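Long-range contacts in uncharacterized protein PH0321 (Pyrococcus horikoshii, PDB 3BS4), which is of unknown function but has a KaiC-like domain and holds a bound peptide of unknown identity: residues 84-93 and 102-110; 49-59 and 139-150. One frame throughout, in Å; residues are numbered along the deposited sequence. Where two conformers were deposited one is given.

Contact 1 of 2, residues 84-93 and 102-110; sequences LAIVDTFGSF and GVWYLEGML
Ser-92 OG takes the amide hydrogen of Leu-106, whose N-H points almost straight at it (Leu-106 N to Ser-92 OG 2.9 Å), and gives its own to Asp-88 O, 2.7 Å from OG. The hydroxyl thus ties the first helical turn of 89-93 both to its own start and to the chain that returns beside it. The whole is a beta-alpha-beta unit at one border of the sheet: strand 84-87, a short helix, then strand 103-104 running parallel as the outermost strand on this side. Three backbone bonds join the strands, from Ile-86 N to Gly-102 O, from Trp-104 N to Ile-86 O and from Asp-88 N to Trp-104 O.

At the N-cap, Asp-88 accepts from Gly-91 N through OD1 (2.9 Å), approached from above the carboxylate plane. Its carbonyl O is gripped from opposite faces by Ser-92 N and Ser-92 OG; the hydroxyl lies anti to the serine's carbonyl carbon and beside its own N (chi1 -58°), which puts it within reach of Asp-88 O. Asp-88 and Tyr-105 run alongside each other, pointing the same way, with carboxylate and ring planes 55° apart and CB of the aspartate 3.5 Å from CE1 of the tyrosine.

Leu-106 splits its branches: CD2 lies against Val-87 CG1 at 3.8 Å, while CD1 touches Thr-89 OG1, a hydroxyl hydrogen-bonded to Tyr-119 of helix 115-132. Further on, Leu-110 packs its CB against Phe-93 CE1 and sets CD1 4.0 Å from the ring centroid, over the face and only 1° off the ring normal.

Contact 2 of 2, residues 49-59 and 139-150; sequences DNLVGMFSISY and RELYGFAISMSG
Strands 51-56 and 141-146 run parallel, their axes 4.7 Å apart at closest and 19° from exact alignment. Leu-51, Gly-53 and Phe-55 do the bonding on one strand, each giving N-H to a carbonyl opposite and taking one back through O. Beyond the last pair, Ile-146 O collects Ile-57 N from above its carbonyl plane and Ser-58 N (3.0 Å) in that plane on a lone pair. A water adds a third bond to it and also joins Ser-56 OG and Tyr-59 N. The peptide bond that follows, before Ser-147, is cis, and Ser-147 N donates to Ser-58 OG at 3.0 Å.

This pair lies inside the parallel part of the sheet, flanked by strands 84-87 and 184-190, in what is probably a RecA/KaiC-like alpha/beta core. On one face Val-52 CG1 presses obliquely on Phe-144 CD2 (3.7 Å), under helix 34-47; the Phe-144 ring also stacks on Phe-186. The other face, with Leu-51, Phe-55 and Leu-141, meets helix 115-132.

At the strand starts, Asn-50 OD1 accepts from Glu-140 N (3.1 Å), and its amide stands 82° to the Tyr-142 ring, at whose edge it lies. Arg-139, extended from CG to NE, reaches past Leu-51 CD2 to form a salt bridge. Its NH2 meets Asp-49 OD2 at 2.9 Å on the syn side, while Asp-49 OD1 pairs with Arg-83.

Overall arrangement
Both contacts belong to one sheet, in the order 103-104, 84-87, 51-56, 141-146, so contact 1 forms its border and contact 2 lies further in, among the parallel strands; their centres are about 12 Å apart. Strands 84-87 and 51-56 join them, with probable hydrogen bonds from Met-54 N to Ala-85 O (2.8 Å) and from Val-87 N to Met-54 O (2.9 Å). In sequence, contact 1 is nested inside the loop that contact 2 closes. Tyr-119, the partner of Thr-89 in contact 1, also meets the Phe-55 ring of contact 2 edge-to-face. The bound peptide touches contact 2, where Phe-55, Ile-57, Leu-141 and Met-148 pack against it.

Contact 1 of 2, residues 84-93 and 102-110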
loop_
_atom_site.group_PDB
_atom_site.type_symbol
_atom_site.label_atom_id
_atom_site.label_comp_id
_atom_site.label_asym_id
_atom_site.label_seq_id
_atom_site.Cartn_x
_atom_site.Cartn_y
_atom_site.Cartn_z
ATOM N N LEU A 84 -11.217 1.937 8.862
ATOM C CA LEU A 84 -10.450 1.033 8.003
ATOM C C LEU A 84 -11.399 0.162 7.177
ATOM O O LEU A 84 -12.374 -0.377 7.718
ATOM C CB LEU A 84 -9.558 0.165 8.887
ATOM C CG LEU A 84 -8.748 -0.961 8.239
ATOM C CD1 LEU A 84 -7.763 -0.385 7.210
ATOM C CD2 LEU A 84 -8.049 -1.788 9.314
ATOM N N ALA A 85 -11.117 0.040 5.878
ATOM C CA ALA A 85 -11.826 -0.906 5.004
ATOM C C ALA A 85 -10.784 -1.866 4.455
ATOM O O ALA A 85 -9.704 -1.433 4.073
ATOM C CB ALA A 85 -12.513 -0.185 3.871
ATOM N N ILE A 86 -11.106 -3.158 4.437
ATOM C CA ILE A 86 -10.172 -4.152 3.900
ATOM C C ILE A 86 -10.852 -4.915 2.791
ATOM O O ILE A 86 -11.971 -5.412 2.973
ATOM C CB ILE A 86 -9.666 -5.149 4.977
ATOM C CG1 ILE A 86 -8.922 -4.398 6.090
ATOM C CG2 ILE A 86 -8.757 -6.211 4.341
ATOM C CD1 ILE A 86 -8.455 -5.255 7.260
ATOM N N VAL A 87 -10.199 -4.987 1.631
ATOM C CA VAL A 87 -10.610 -5.963 0.620
ATOM C C VAL A 87 -9.683 -7.151 0.819
ATOM O O VAL A 87 -8.471 -7.052 0.595
ATOM C CB VAL A 87 -10.495 -5.421 -0.808
ATOM C CG1 VAL A 87 -10.930 -6.482 -1.837
ATOM C CG2 VAL A 87 -11.296 -4.116 -0.984
ATOM N N ASP A 88 -10.239 -8.266 1.265
ATOM C CA ASP A 88 -9.421 -9.442 1.541
ATOM C C ASP A 88 -9.234 -10.264 0.278
ATOM O O ASP A 88 -9.873 -11.296 0.061
ATOM C CB ASP A 88 -9.993 -10.264 2.700
ATOM C CG ASP A 88 -9.096 -11.422 3.091
ATOM O OD1 ASP A 88 -7.979 -11.533 2.557
ATOM O OD2 ASP A 88 -9.500 -12.229 3.961
ATOM N N THR A 89 -8.339 -9.772 -0.566
ATOM C CA THR A 89 -8.029 -10.424 -1.825
ATOM C C THR A 89 -7.425 -11.811 -1.580
ATOM O O THR A 89 -7.751 -12.787 -2.280
ATOM C CB THR A 89 -7.094 -9.509 -2.636
ATOM O OG1 THR A 89 -7.784 -8.271 -2.870
ATOM C CG2 THR A 89 -6.725 -10.139 -3.981
ATOM N N PHE A 90 -6.552 -11.912 -0.588
ATOM C CA PHE A 90 -5.938 -13.198 -0.270
ATOM C C PHE A 90 -7.020 -14.232 0.048
ATOM O O PHE A 90 -7.025 -15.336 -0.520
ATOM C CB PHE A 90 -4.974 -13.046 0.906
ATOM C CG PHE A 90 -4.240 -14.321 1.242
ATOM C CD1 PHE A 90 -2.979 -14.576 0.694
ATOM C CD2 PHE A 90 -4.833 -15.290 2.054
ATOM C CE1 PHE A 90 -2.317 -15.758 0.979
ATOM C CE2 PHE A 90 -4.168 -16.467 2.354
ATOM C CZ PHE A 90 -2.908 -16.696 1.812
ATOM N N GLY A 91 -7.933 -13.889 0.952
ATOM C CA GLY A 91 -8.981 -14.860 1.316
ATOM C C GLY A 91 -9.871 -15.187 0.128
ATOM O O GLY A 91 -10.338 -16.325 -0.026
ATOM N N SER A 92 -10.100 -14.194 -0.721
ATOM C CA SER A 92 -10.921 -14.363 -1.917
ATOM C C SER A 92 -10.291 -15.361 -2.874
ATOM O O SER A 92 -10.976 -16.256 -3.364
ATOM C CB SER A 92 -11.124 -13.010 -2.608
ATOM O OG SER A 92 -11.729 -12.084 -1.709
ATOM N N PHE A 93 -8.986 -15.230 -3.125
ATOM C CA PHE A 93 -8.309 -16.181 -4.000
ATOM C C PHE A 93 -8.151 -17.560 -3.387
ATOM O O PHE A 93 -8.118 -18.560 -4.121
ATOM C CB PHE A 93 -6.941 -15.644 -4.434
ATOM C CG PHE A 93 -7.003 -14.770 -5.646
ATOM C CD1 PHE A 93 -7.147 -15.329 -6.917
ATOM C CD2 PHE A 93 -6.914 -13.397 -5.530
ATOM C CE1 PHE A 93 -7.202 -14.516 -8.040
ATOM C CE2 PHE A 93 -6.954 -12.584 -6.658
ATOM C CZ PHE A 93 -7.113 -13.153 -7.913
ATOM N N GLY A 102 -16.516 -4.510 7.814
ATOM C CA GLY A 102 -15.500 -3.721 7.130
ATOM C C GLY A 102 -14.578 -4.521 6.225
ATOM O O GLY A 102 -13.664 -3.947 5.621
ATOM N N VAL A 103 -14.811 -5.827 6.122
ATOM C CA VAL A 103 -13.964 -6.717 5.291
ATOM C C VAL A 103 -14.773 -7.232 4.112
ATOM O O VAL A 103 -15.764 -7.964 4.284
ATOM C CB VAL A 103 -13.371 -7.921 6.070
ATOM C CG1 VAL A 103 -12.458 -8.780 5.162
ATOM C CG2 VAL A 103 -12.575 -7.461 7.272
ATOM N N TRP A 104 -14.329 -6.834 2.926
ATOM C CA TRP A 104 -14.973 -7.189 1.670
ATOM C C TRP A 104 -14.300 -8.371 1.027
ATOM O O TRP A 104 -13.067 -8.437 0.973
ATOM C CB TRP A 104 -14.914 -6.018 0.698
ATOM C CG TRP A 104 -16.225 -5.365 0.476
ATOM C CD1 TRP A 104 -16.924 -4.611 1.371
ATOM C CD2 TRP A 104 -17.005 -5.392 -0.725
ATOM N NE1 TRP A 104 -18.095 -4.174 0.807
ATOM C CE2 TRP A 104 -18.168 -4.633 -0.481
ATOM C CE3 TRP A 104 -16.840 -5.991 -1.983
ATOM C CZ2 TRP A 104 -19.162 -4.451 -1.445
ATOM C CZ3 TRP A 104 -17.829 -5.797 -2.952
ATOM C CH2 TRP A 104 -18.973 -5.038 -2.671
ATOM N N TYR A 105 -15.116 -9.301 0.530
ATOM C CA TYR A 105 -14.646 -10.474 -0.206
ATOM C C TYR A 105 -15.094 -10.406 -1.648
ATOM O O TYR A 105 -16.233 -10.036 -1.914
ATOM C CB TYR A 105 -15.170 -11.744 0.447
ATOM C CG TYR A 105 -14.412 -11.987 1.699
ATOM C CD1 TYR A 105 -13.165 -12.612 1.651
ATOM C CD2 TYR A 105 -14.882 -11.529 2.933
ATOM C CE1 TYR A 105 -12.430 -12.811 2.796
ATOM C CE2 TYR A 105 -14.136 -11.722 4.089
ATOM C CZ TYR A 105 -12.904 -12.363 3.998
ATOM O OH TYR A 105 -12.119 -12.571 5.119
ATOM N N LEU A 106 -14.192 -10.759 -2.560
ATOM C CA LEU A 106 -14.469 -10.738 -3.998
ATOM C C LEU A 106 -15.016 -12.091 -4.426
ATOM O O LEU A 106 -14.380 -13.128 -4.207
ATOM C CB LEU A 106 -13.212 -10.407 -4.809
ATOM C CG LEU A 106 -12.393 -9.202 -4.324
ATOM C CD1 LEU A 106 -10.948 -9.329 -4.778
ATOM C CD2 LEU A 106 -13.000 -7.867 -4.740
ATOM N N GLU A 107 -16.192 -12.062 -5.050
ATOM C CA GLU A 107 -16.935 -13.270 -5.389
ATOM C C GLU A 107 -16.804 -13.556 -6.881
ATOM O O GLU A 107 -16.535 -12.651 -7.661
ATOM C CB GLU A 107 -18.415 -13.087 -5.017
ATOM C CG GLU A 107 -18.653 -12.640 -3.568
ATOM C CD GLU A 107 -18.297 -13.708 -2.534
ATOM O OE1 GLU A 107 -18.345 -14.918 -2.857
ATOM O OE2 GLU A 107 -17.971 -13.334 -1.381
ATOM N N GLY A 108 -16.991 -14.816 -7.271
ATOM C CA GLY A 108 -16.940 -15.200 -8.685
ATOM C C GLY A 108 -15.552 -15.407 -9.255
ATOM O O GLY A 108 -14.574 -15.582 -8.516
ATOM N N MET A 109 -15.460 -15.382 -10.583
ATOM C CA MET A 109 -14.191 -15.581 -11.258
ATOM C C MET A 109 -13.313 -14.375 -11.007
ATOM O O MET A 109 -13.727 -13.231 -11.224
ATOM C CB MET A 109 -14.393 -15.802 -12.767
ATOM C CG MET A 109 -13.120 -15.773 -13.625
ATOM S SD MET A 109 -11.932 -17.119 -13.332
ATOM C CE MET A 109 -12.880 -18.530 -13.900
ATOM N N LEU A 110 -12.101 -14.651 -10.538
ATOM C CA LEU A 110 -11.106 -13.609 -10.330
ATOM C C LEU A 110 -9.967 -13.762 -11.318
ATOM O O LEU A 110 -9.015 -14.521 -11.105
ATOM C CB LEU A 110 -10.595 -13.642 -8.879
ATOM C CG LEU A 110 -11.683 -13.540 -7.795
ATOM C CD1 LEU A 110 -11.074 -13.651 -6.379
ATOM C CD2 LEU A 110 -12.518 -12.270 -7.936
#

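Contact 2 of 2, residues 49-59 and 139-150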
loop_
_atom_site.group_PDB
_atom_site.type_symbol
_atom_site.label_atom_id
_atom_site.label_comp_id
_atom_site.label_asym_id
_atom_site.label_seq_id
_atom_site.Cartn_x
_atom_site.Cartn_y
_atom_site.Cartn_z
ATOM N N ASP A 49 -6.285 9.151 12.904
ATOM C CA ASP A 49 -7.718 9.226 12.574
ATOM C C ASP A 49 -8.025 9.542 11.107
ATOM O O ASP A 49 -8.955 10.278 10.804
ATOM C CB ASP A 49 -8.448 10.219 13.507
ATOM C CG ASP A 49 -9.955 10.005 13.536
ATOM O OD1 ASP A 49 -10.400 8.845 13.670
ATOM O OD2 ASP A 49 -10.701 11.007 13.447
ATOM N N ASN A 50 -7.229 8.995 10.192
ATOM C CA ASN A 50 -7.527 9.120 8.768
ATOM C C ASN A 50 -8.310 7.912 8.300
ATOM O O ASN A 50 -8.476 6.962 9.055
ATOM C CB ASN A 50 -6.216 9.256 7.984
ATOM C CG ASN A 50 -5.541 10.570 8.261
ATOM O OD1 ASN A 50 -6.049 11.619 7.887
ATOM N ND2 ASN A 50 -4.399 10.525 8.949
ATOM N N LEU A 51 -8.802 7.958 7.066
ATOM C CA LEU A 51 -9.473 6.802 6.486
ATOM C C LEU A 51 -8.456 5.981 5.708
ATOM O O LEU A 51 -7.617 6.550 5.025
ATOM C CB LEU A 51 -10.590 7.247 5.560
ATOM C CG LEU A 51 -11.677 8.116 6.218
ATOM C CD1 LEU A 51 -12.701 8.473 5.168
ATOM C CD2 LEU A 51 -12.316 7.437 7.425
ATOM N N VAL A 52 -8.529 4.661 5.836
ATOM C CA VAL A 52 -7.544 3.801 5.182
ATOM C C VAL A 52 -8.273 2.657 4.522
ATOM O O VAL A 52 -9.127 2.029 5.144
ATOM C CB VAL A 52 -6.523 3.284 6.209
ATOM C CG1 VAL A 52 -5.594 2.230 5.582
ATOM C CG2 VAL A 52 -5.707 4.458 6.789
ATOM N N GLY A 53 -7.943 2.397 3.260
ATOM C CA GLY A 53 -8.431 1.206 2.578
ATOM C C GLY A 53 -7.211 0.343 2.320
ATOM O O GLY A 53 -6.178 0.871 1.902
ATOM N N MET A 54 -7.318 -0.953 2.600
ATOM C CA MET A 54 -6.214 -1.890 2.353
ATOM C C MET A 54 -6.649 -2.949 1.350
ATOM O O MET A 54 -7.701 -3.578 1.520
ATOM C CB MET A 54 -5.813 -2.585 3.657
ATOM C CG MET A 54 -4.608 -3.505 3.529
ATOM S SD MET A 54 -4.359 -4.430 5.068
ATOM C CE MET A 54 -4.633 -3.064 6.245
ATOM N N PHE A 55 -5.824 -3.159 0.323
ATOM C CA PHE A 55 -5.998 -4.315 -0.564
ATOM C C PHE A 55 -5.052 -5.368 -0.049
ATOM O O PHE A 55 -3.837 -5.276 -0.237
ATOM C CB PHE A 55 -5.699 -3.914 -2.011
ATOM C CG PHE A 55 -6.569 -2.782 -2.474
ATOM C CD1 PHE A 55 -7.839 -3.044 -2.991
ATOM C CD2 PHE A 55 -6.164 -1.472 -2.288
ATOM C CE1 PHE A 55 -8.672 -1.993 -3.391
ATOM C CE2 PHE A 55 -6.985 -0.413 -2.665
ATOM C CZ PHE A 55 -8.246 -0.683 -3.222
ATOM N N SER A 56 -5.613 -6.340 0.666
ATOM C CA SER A 56 -4.794 -7.317 1.379
ATOM C C SER A 56 -4.618 -8.530 0.490
ATOM O O SER A 56 -5.439 -9.435 0.497
ATOM C CB SER A 56 -5.462 -7.677 2.699
ATOM O OG SER A 56 -4.599 -8.496 3.452
ATOM N N ILE A 57 -3.559 -8.488 -0.325
ATOM C CA ILE A 57 -3.368 -9.403 -1.446
ATOM C C ILE A 57 -2.521 -10.611 -1.049
ATOM O O ILE A 57 -2.811 -11.740 -1.455
ATOM C CB ILE A 57 -2.656 -8.648 -2.608
ATOM C CG1 ILE A 57 -3.526 -7.471 -3.125
ATOM C CG2 ILE A 57 -2.257 -9.597 -3.758
ATOM C CD1 ILE A 57 -2.715 -6.287 -3.666
ATOM N N SER A 58 -1.474 -10.363 -0.264
ATOM C CA SER A 58 -0.395 -11.335 -0.106
ATOM C C SER A 58 -0.446 -12.192 1.147
ATOM O O SER A 58 0.209 -13.256 1.171
ATOM C CB SER A 58 0.966 -10.638 -0.161
ATOM O OG SER A 58 1.236 -10.162 -1.457
ATOM N N TYR A 59 -1.164 -11.724 2.176
ATOM C CA TYR A 59 -1.129 -12.366 3.499
ATOM C C TYR A 59 -2.525 -12.679 4.000
ATOM O O TYR A 59 -3.467 -11.918 3.743
ATOM C CB TYR A 59 -0.382 -11.480 4.533
ATOM C CG TYR A 59 1.006 -11.163 4.055
ATOM C CD1 TYR A 59 1.986 -12.157 4.048
ATOM C CD2 TYR A 59 1.310 -9.916 3.501
ATOM C CE1 TYR A 59 3.252 -11.913 3.562
ATOM C CE2 TYR A 59 2.575 -9.660 3.001
ATOM C CZ TYR A 59 3.540 -10.669 3.035
ATOM O OH TYR A 59 4.819 -10.483 2.548
ATOM N N ARG A 139 -10.601 14.598 7.147
ATOM C CA ARG A 139 -9.729 13.425 7.070
ATOM C C ARG A 139 -9.080 13.317 5.711
ATOM O O ARG A 139 -9.551 13.896 4.728
ATOM C CB ARG A 139 -10.507 12.138 7.353
ATOM C CG ARG A 139 -10.879 12.004 8.792
ATOM C CD ARG A 139 -11.537 10.680 9.103
ATOM N NE ARG A 139 -11.915 10.662 10.510
ATOM C CZ ARG A 139 -13.067 11.138 10.974
ATOM N NH1 ARG A 139 -13.977 11.615 10.131
ATOM N NH2 ARG A 139 -13.312 11.120 12.287
ATOM N N GLU A 140 -7.953 12.608 5.681
ATOM C CA GLU A 140 -7.363 12.166 4.429
ATOM C C GLU A 140 -7.678 10.686 4.217
ATOM O O GLU A 140 -7.848 9.937 5.179
ATOM C CB GLU A 140 -5.851 12.403 4.428
ATOM C CG GLU A 140 -5.458 13.866 4.280
ATOM C CD GLU A 140 -5.888 14.481 2.959
ATOM O OE1 GLU A 140 -6.017 13.757 1.940
ATOM O OE2 GLU A 140 -6.096 15.718 2.931
ATOM N N LEU A 141 -7.772 10.290 2.943
ATOM C CA LEU A 141 -7.956 8.890 2.564
ATOM C C LEU A 141 -6.649 8.341 2.016
ATOM O O LEU A 141 -6.020 8.947 1.138
ATOM C CB LEU A 141 -9.057 8.733 1.509
ATOM C CG LEU A 141 -9.292 7.336 0.921
ATOM C CD1 LEU A 141 -9.724 6.315 1.984
ATOM C CD2 LEU A 141 -10.305 7.401 -0.231
ATOM N N TYR A 142 -6.247 7.199 2.553
ATOM C CA TYR A 142 -5.037 6.529 2.076
ATOM C C TYR A 142 -5.400 5.131 1.644
ATOM O O TYR A 142 -6.269 4.517 2.248
ATOM C CB TYR A 142 -4.005 6.435 3.194
ATOM C CG TYR A 142 -3.487 7.778 3.612
ATOM C CD1 TYR A 142 -2.456 8.392 2.905
ATOM C CD2 TYR A 142 -4.034 8.450 4.714
ATOM C CE1 TYR A 142 -1.969 9.655 3.292
ATOM C CE2 TYR A 142 -3.564 9.700 5.090
ATOM C CZ TYR A 142 -2.535 10.292 4.389
ATOM O OH TYR A 142 -2.052 11.526 4.782
ATOM N N GLY A 143 -4.723 4.626 0.613
ATOM C CA GLY A 143 -4.842 3.211 0.239
ATOM C C GLY A 143 -3.495 2.536 0.370
ATOM O O GLY A 143 -2.441 3.174 0.185
ATOM N N PHE A 144 -3.532 1.255 0.726
ATOM C CA PHE A 144 -2.312 0.434 0.802
ATOM C C PHE A 144 -2.559 -0.868 0.093
ATOM O O PHE A 144 -3.568 -1.519 0.387
ATOM C CB PHE A 144 -1.959 0.151 2.263
ATOM C CG PHE A 144 -1.539 1.382 3.022
ATOM C CD1 PHE A 144 -0.194 1.668 3.199
ATOM C CD2 PHE A 144 -2.488 2.272 3.532
ATOM C CE1 PHE A 144 0.216 2.818 3.871
ATOM C CE2 PHE A 144 -2.084 3.437 4.215
ATOM C CZ PHE A 144 -0.733 3.704 4.383
ATOM N N ALA A 145 -1.683 -1.251 -0.842
ATOM C CA ALA A 145 -1.799 -2.573 -1.504
ATOM C C ALA A 145 -0.615 -3.452 -1.094
ATOM O O ALA A 145 0.535 -3.161 -1.467
ATOM C CB ALA A 145 -1.840 -2.419 -3.038
ATOM N N ILE A 146 -0.931 -4.501 -0.323
ATOM C CA ILE A 146 0.080 -5.333 0.308
ATOM C C ILE A 146 -0.116 -6.787 -0.130
ATOM O O ILE A 146 -0.954 -7.502 0.416
ATOM C CB ILE A 146 0.036 -5.237 1.853
ATOM C CG1 ILE A 146 0.005 -3.769 2.318
ATOM C CG2 ILE A 146 1.224 -5.986 2.453
ATOM C CD1 ILE A 146 -0.333 -3.568 3.788
ATOM N N SER A 147 0.621 -7.228 -1.149
ATOM C CA SER A 147 1.557 -6.458 -1.946
ATOM C C SER A 147 1.404 -6.773 -3.409
ATOM O O SER A 147 0.767 -7.779 -3.767
ATOM C CB SER A 147 2.974 -7.003 -1.640
ATOM O OG SER A 147 3.271 -6.866 -0.253
ATOM N N MET A 148 1.856 -5.893 -4.289
ATOM C CA MET A 148 1.340 -5.835 -5.642
ATOM C C MET A 148 2.124 -7.032 -6.278
ATOM O O MET A 148 1.690 -7.655 -7.260
ATOM C CB MET A 148 1.787 -4.552 -6.334
ATOM C CG MET A 148 0.943 -3.334 -5.946
ATOM S SD MET A 148 -0.800 -3.481 -6.436
ATOM C CE MET A 148 -0.580 -3.370 -8.245
ATOM N N SER A 149 3.280 -7.382 -5.697
ATOM C CA SER A 149 4.057 -8.550 -6.136
ATOM C C SER A 149 3.283 -9.866 -5.950
ATOM O O SER A 149 3.568 -10.872 -6.617
ATOM C CB SER A 149 5.428 -8.589 -5.407
ATOM O OG SER A 149 5.259 -8.400 -4.004
ATOM N N GLY A 150 2.283 -9.855 -5.065
ATOM C CA GLY A 150 1.449 -11.033 -4.827
ATOM C C GLY A 150 0.677 -11.498 -6.048
ATOM O O GLY A 150 0.319 -12.680 -6.145
HETATM O O HOH W 1 -3.091 12.989 6.728
HETATM O O HOH W 2 -1.891 -8.932 2.696
#